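Local coordinates for tail component (Lactobacillus phage J-1, PDB 5LY8), which forms part of the phage's distal tail, here as its second carbohydrate-binding module, which probably recognises sugars on the host cell surface, at residues 20-23 with 24-28. Sequence-based numbering, arbitrary orientation.
With MG (magnesium ion), chain C.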
# COMPACT_ATOMS: atom_id res chain seq x y z
N LEU A 20 2.79 4.17 13.11
CA LEU A 20 2.60 2.86 13.72
C LEU A 20 3.94 2.14 13.73
O LEU A 20 4.52 1.93 12.67
CB LEU A 20 1.58 1.98 12.97
CG LEU A 20 0.19 2.61 12.82
CD1 LEU A 20 -0.73 1.71 12.01
CD2 LEU A 20 -0.47 2.92 14.17
N ASP A 21 4.44 1.80 14.91
CA ASP A 21 5.65 0.98 15.02
C ASP A 21 5.33 -0.46 15.40
O ASP A 21 6.22 -1.31 15.41
CB ASP A 21 6.67 1.56 16.00
CG ASP A 21 6.19 1.78 17.41
OD1 ASP A 21 5.23 1.09 17.85
OD2 ASP A 21 6.75 2.69 18.08
N PHE A 22 4.07 -0.75 15.73
CA PHE A 22 3.56 -2.09 16.05
C PHE A 22 4.14 -2.66 17.34
O PHE A 22 3.93 -3.85 17.59
CB PHE A 22 3.71 -3.08 14.88
CG PHE A 22 2.99 -2.57 13.66
CD1 PHE A 22 3.70 -2.21 12.53
CD2 PHE A 22 1.61 -2.41 13.66
CE1 PHE A 22 3.03 -1.73 11.40
CE2 PHE A 22 0.95 -1.93 12.53
CZ PHE A 22 1.66 -1.55 11.43
N ASN A 23 4.78 -1.83 18.18
CA ASN A 23 5.28 -2.32 19.49
C ASN A 23 4.10 -2.67 20.42
O ASN A 23 4.19 -3.52 21.27
CB ASN A 23 6.22 -1.30 20.13
CG ASN A 23 7.57 -1.24 19.44
OD1 ASN A 23 7.96 -2.12 18.75
ND2 ASN A 23 8.26 -0.17 19.67
N GLN A 24 3.01 -1.97 20.23
CA GLN A 24 1.74 -2.17 20.90
C GLN A 24 0.64 -2.12 19.84
O GLN A 24 0.84 -1.57 18.77
CB GLN A 24 1.45 -1.08 21.92
CG GLN A 24 1.12 0.33 21.40
CD GLN A 24 2.27 1.25 20.84
OE1 GLN A 24 3.43 0.78 20.84
NE2 GLN A 24 1.96 2.65 20.52
N THR A 25 -0.52 -2.68 20.17
CA THR A 25 -1.68 -2.65 19.30
C THR A 25 -1.94 -1.22 18.80
O THR A 25 -1.97 -0.29 19.57
CB THR A 25 -2.95 -3.16 20.02
OG1 THR A 25 -2.78 -4.52 20.41
CG2 THR A 25 -4.14 -3.11 19.15
N PRO A 26 -2.01 -1.08 17.48
CA PRO A 26 -2.25 0.25 16.92
C PRO A 26 -3.53 0.91 17.45
O PRO A 26 -4.53 0.23 17.68
CB PRO A 26 -2.43 -0.04 15.44
CG PRO A 26 -1.61 -1.26 15.20
CD PRO A 26 -1.84 -2.09 16.43
N THR A 27 -3.46 2.22 17.62
CA THR A 27 -4.61 3.04 18.01
C THR A 27 -4.84 4.04 16.88
O THR A 27 -3.99 4.25 16.03
CB THR A 27 -4.37 3.75 19.35
OG1 THR A 27 -3.27 4.66 19.20
CG2 THR A 27 -4.11 2.79 20.50
N GLY A 28 -6.02 4.65 16.88
CA GLY A 28 -6.41 5.65 15.89
C GLY A 28 -6.56 5.06 14.51
O GLY A 28 -6.31 5.75 13.51
MG MG C . 8.13 -1.81 14.12
O HOH W 1 1.49 0.47 16.68
O HOH W 2 9.21 -1.51 16.35
O HOH W 3 10.39 -2.68 13.81
O HOH W 4 9.11 0.36 13.63
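Pro26 packs against Phe22 and Leu20 where the chain leaves strand 11-20 of this concanavalin-like beta-sandwich module and doubles back, with an Asx turn at Asp21-Asn23. The reversal is measurable: the end-to-end directions of 20-23 and 24-27 lie 148° apart. The turn itself is defined by Asn23 N donating to Asp21 OD1 over 3.0 Å, a nearly straight bond (167°) that meets the oxygen from above the carboxylate plane. The bond from CA to CB of Pro26 is directed toward 20-23. Its CG sits at the edge of the Phe22 ring, 3.7 Å from CD2, while its CB lies 3.8 Å from Leu20 CD2, so neighbouring atoms of one proline ring serve two partners. Leu20 CB lies over one face of the Phe22 ring, offset toward its rim, and Met78 of strand 73-81 touches both Leu20 and Pro26. Gln24 folds back over the turn: a chi1 of 70° and a bend at chi2 bring OE1 to 3.5 Å from Asp21 OD1, an approach of two oxygens with no bond between them. A water closes the loop's backbone instead, accepting from Phe22 N and donating to Gln24 O. On the metal side, Asp21 O binds magnesium at 2.4 Å; the carbonyl oxygens of Gly59 and Gln227 and three waters complete the six ligands, and one of these waters donates to Asn23 OD1 over 2.8 Å.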